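Local coordinates for protein hydroxyethylphosphonate dioxygenase (Streptomyces albus, PDB 6B9R) that probably cleaves 2-hydroxyethylphosphonate oxidatively to hydroxymethylphosphonate at a mononuclear non-haem iron centre, at residues S181-P186 with L206-E211. Residues are numbered along the deposited sequence; the frame is centred on the assembly and turned at random.
Sequences SVWGLP and LTYGGE
Trp183 and Tyr208 meet where the indole N-H edge of one faces the phenol oxygen of the other. Along 181-186, Ser181 comes first, its OG hydrogen-bonded to Ala334 N, and Val182 packs on Thr155 and Phe157 of strand 152-158. At Trp183 the gap to 206-211 closes. CG stands anti to the backbone N, beside the carbonyl carbon (chi1 -177°), and with chi2 at 95° the ring is turned to present NE1 to Tyr208 OH. NE1 donates to Tyr208 OH over 2.8 Å, with an almost straight N-H...O angle of 173° and the oxygen lying practically in the indole plane. The flanking Trp183 carbons CD1 and CE2 stand 3.8 and 3.7 Å from Tyr208 OH, a nearly symmetrical placement at the ring edge. The backbones of 181-184 and 202-208 are not neighbours: strand 152-158 runs between them in an antiparallel sheet of the cupin type, and the bond bridges over it. That middle strand includes Gln153, a ligand of the iron, and Gly184 pairs with Gln153 through the backbone. The metal itself is about 11 Å from the Tyr208 side chain. The two side chains cross at about a right angle, and the segments bury 78 Å² between them. Leu206 O lies at the phenol edge, in the ring plane. His339 and Thr342 also hydrogen-bond to the phenol oxygen, giving this buried atom three partners, and the His339 ring meets the indole edge-to-face. A phenylalanine in place of Trp183 lacks the N-H, and Tyr208 OH would probably lose one of its three partners and His339 part of its aromatic contact, with a gap where the larger indole lay. Past Gly184 the strand ends, and Pro186 packs on Met434 of the second subunit.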
ATOM      1  N   SER A 181      -8.749   1.008 -27.488  1.00 19.01           N
ATOM      2  CA  SER A 181      -7.898   0.754 -26.329  1.00 18.72           C
ATOM      3  C   SER A 181      -8.476  -0.392 -25.513  1.00 18.75           C
ATOM      4  O   SER A 181      -9.657  -0.723 -25.617  1.00 18.89           O
ATOM      5  CB  SER A 181      -7.745   2.015 -25.473  1.00 18.32           C
ATOM      6  OG  SER A 181      -8.997   2.447 -24.965  1.00 18.23           O
ATOM      7  N   VAL A 182      -7.630  -0.986 -24.674  1.00 18.61           N
ATOM      8  CA  VAL A 182      -8.062  -2.096 -23.839  1.00 18.64           C
ATOM      9  C   VAL A 182      -7.290  -2.021 -22.533  1.00 18.31           C
ATOM     10  O   VAL A 182      -6.162  -1.525 -22.490  1.00 18.16           O
ATOM     11  CB  VAL A 182      -7.848  -3.449 -24.549  1.00 19.03           C
ATOM     12  CG1 VAL A 182      -6.386  -3.631 -24.906  1.00 19.95           C
ATOM     13  CG2 VAL A 182      -8.380  -4.623 -23.702  1.00 19.09           C
ATOM     14  N   TRP A 183      -7.935  -2.468 -21.461  1.00 18.21           N
ATOM     15  CA  TRP A 183      -7.333  -2.558 -20.136  1.00 19.91           C
ATOM     16  C   TRP A 183      -7.433  -4.012 -19.690  1.00 18.12           C
ATOM     17  O   TRP A 183      -8.471  -4.647 -19.879  1.00 18.32           O
ATOM     18  CB  TRP A 183      -8.051  -1.618 -19.142  1.00 17.64           C
ATOM     19  CG  TRP A 183      -7.456  -1.582 -17.745  1.00 17.41           C
ATOM     20  CD1 TRP A 183      -6.546  -0.677 -17.254  1.00 17.11           C
ATOM     21  CD2 TRP A 183      -7.754  -2.474 -16.668  1.00 17.36           C
ATOM     22  NE1 TRP A 183      -6.264  -0.958 -15.935  1.00 16.94           N
ATOM     23  CE2 TRP A 183      -6.986  -2.061 -15.554  1.00 17.10           C
ATOM     24  CE3 TRP A 183      -8.594  -3.588 -16.536  1.00 17.57           C
ATOM     25  CZ2 TRP A 183      -7.039  -2.718 -14.332  1.00 21.22           C
ATOM     26  CZ3 TRP A 183      -8.645  -4.242 -15.322  1.00 20.97           C
ATOM     27  CH2 TRP A 183      -7.876  -3.806 -14.232  1.00 18.29           C
ATOM     28  N   GLY A 184      -6.362  -4.549 -19.115  1.00 18.07           N
ATOM     29  CA  GLY A 184      -6.265  -5.985 -18.910  1.00 18.30           C
ATOM     30  C   GLY A 184      -5.615  -6.341 -17.587  1.00 20.77           C
ATOM     31  O   GLY A 184      -4.756  -5.621 -17.072  1.00 18.98           O
ATOM     32  N   LEU A 185      -6.020  -7.497 -17.054  1.00 19.16           N
ATOM     33  CA  LEU A 185      -5.670  -7.963 -15.722  1.00 19.67           C
ATOM     34  C   LEU A 185      -4.321  -8.662 -15.724  1.00 19.50           C
ATOM     35  O   LEU A 185      -3.831  -9.095 -16.771  1.00 18.50           O
ATOM     36  CB  LEU A 185      -6.750  -8.914 -15.209  1.00 23.94           C
ATOM     37  CG  LEU A 185      -8.061  -8.242 -14.821  1.00 25.55           C
ATOM     38  CD1 LEU A 185      -9.121  -9.304 -14.489  1.00 22.59           C
ATOM     39  CD2 LEU A 185      -7.834  -7.304 -13.645  1.00 21.99           C
ATOM     40  N   PRO A 186      -3.701  -8.787 -14.548  1.00 21.00           N
ATOM     41  CA  PRO A 186      -2.429  -9.513 -14.447  1.00 20.56           C
ATOM     42  C   PRO A 186      -2.521 -10.936 -14.993  1.00 21.35           C
ATOM     43  O   PRO A 186      -3.531 -11.620 -14.828  1.00 23.02           O
ATOM     44  CB  PRO A 186      -2.152  -9.520 -12.937  1.00 22.71           C
ATOM     45  CG  PRO A 186      -2.831  -8.303 -12.420  1.00 17.66           C
ATOM     46  CD  PRO A 186      -4.096  -8.179 -13.264  1.00 18.82           C
ATOM     47  N   LEU A 206       1.128   0.382 -22.199  1.00 20.05           N
ATOM     48  CA  LEU A 206       1.473   1.085 -20.974  1.00 24.96           C
ATOM     49  C   LEU A 206       1.158   0.169 -19.792  1.00 28.53           C
ATOM     50  O   LEU A 206       0.088   0.232 -19.178  1.00 22.69           O
ATOM     51  CB  LEU A 206       0.709   2.418 -20.897  1.00 23.53           C
ATOM     52  CG  LEU A 206       0.706   3.294 -22.168  1.00 17.06           C
ATOM     53  CD1 LEU A 206       0.050   4.657 -21.913  1.00 17.52           C
ATOM     54  CD2 LEU A 206       2.112   3.472 -22.737  1.00 22.37           C
ATOM     55  N   THR A 207       2.108  -0.710 -19.478  1.00 22.37           N
ATOM     56  CA  THR A 207       1.919  -1.576 -18.324  1.00 19.81           C
ATOM     57  C   THR A 207       2.315  -0.846 -17.040  1.00 24.67           C
ATOM     58  O   THR A 207       3.118   0.092 -17.049  1.00 21.71           O
ATOM     59  CB  THR A 207       2.716  -2.883 -18.455  1.00 23.88           C
ATOM     60  OG1 THR A 207       4.119  -2.612 -18.361  1.00 20.40           O
ATOM     61  CG2 THR A 207       2.431  -3.579 -19.788  1.00 21.49           C
ATOM     62  N   TYR A 208       1.729  -1.282 -15.929  1.00 21.05           N
ATOM     63  CA  TYR A 208       1.930  -0.637 -14.638  1.00 26.25           C
ATOM     64  C   TYR A 208       1.488  -1.604 -13.547  1.00 22.45           C
ATOM     65  O   TYR A 208       0.855  -2.633 -13.813  1.00 19.38           O
ATOM     66  CB  TYR A 208       1.191   0.710 -14.559  1.00 19.74           C
ATOM     67  CG  TYR A 208      -0.322   0.598 -14.439  1.00 17.56           C
ATOM     68  CD1 TYR A 208      -1.116   0.407 -15.571  1.00 16.46           C
ATOM     69  CD2 TYR A 208      -0.953   0.707 -13.201  1.00 17.66           C
ATOM     70  CE1 TYR A 208      -2.498   0.304 -15.473  1.00 16.52           C
ATOM     71  CE2 TYR A 208      -2.348   0.603 -13.086  1.00 17.59           C
ATOM     72  CZ  TYR A 208      -3.115   0.404 -14.239  1.00 19.60           C
ATOM     73  OH  TYR A 208      -4.499   0.307 -14.161  1.00 16.74           O
ATOM     74  N   GLY A 209       1.872  -1.279 -12.310  1.00 26.66           N
ATOM     75  CA  GLY A 209       1.752  -2.246 -11.232  1.00 29.79           C
ATOM     76  C   GLY A 209       0.780  -1.889 -10.114  1.00 47.58           C
ATOM     77  O   GLY A 209      -0.162  -2.642  -9.840  1.00 53.88           O
ATOM     78  N   GLY A 210       1.012  -0.800  -9.415  1.00 56.83           N
ATOM     79  CA  GLY A 210       0.139  -0.518  -8.314  1.00 50.84           C
ATOM     80  C   GLY A 210       0.446  -1.268  -7.027  1.00 48.17           C
ATOM     81  O   GLY A 210       1.598  -1.539  -6.664  1.00 45.13           O
ATOM     82  N   GLU A 211      -0.635  -1.583  -6.318  1.00 47.12           N
ATOM     83  CA  GLU A 211      -0.549  -2.112  -4.959  1.00 40.33           C
ATOM     84  C   GLU A 211      -0.094  -3.561  -4.927  1.00 22.40           C
ATOM     85  O   GLU A 211       0.572  -3.955  -3.966  1.00 32.61           O
ATOM     86  CB  GLU A 211      -1.894  -1.957  -4.265  1.00 43.51           C
ATOM     87  CG  GLU A 211      -2.256  -0.498  -3.911  1.00 48.10           C
ATOM     88  CD  GLU A 211      -3.311  -0.351  -2.793  1.00 50.73           C
ATOM     89  OE1 GLU A 211      -3.121  -0.888  -1.668  1.00 38.00           O
ATOM     90  OE2 GLU A 211      -4.320   0.352  -3.033  1.00 48.81           O
TER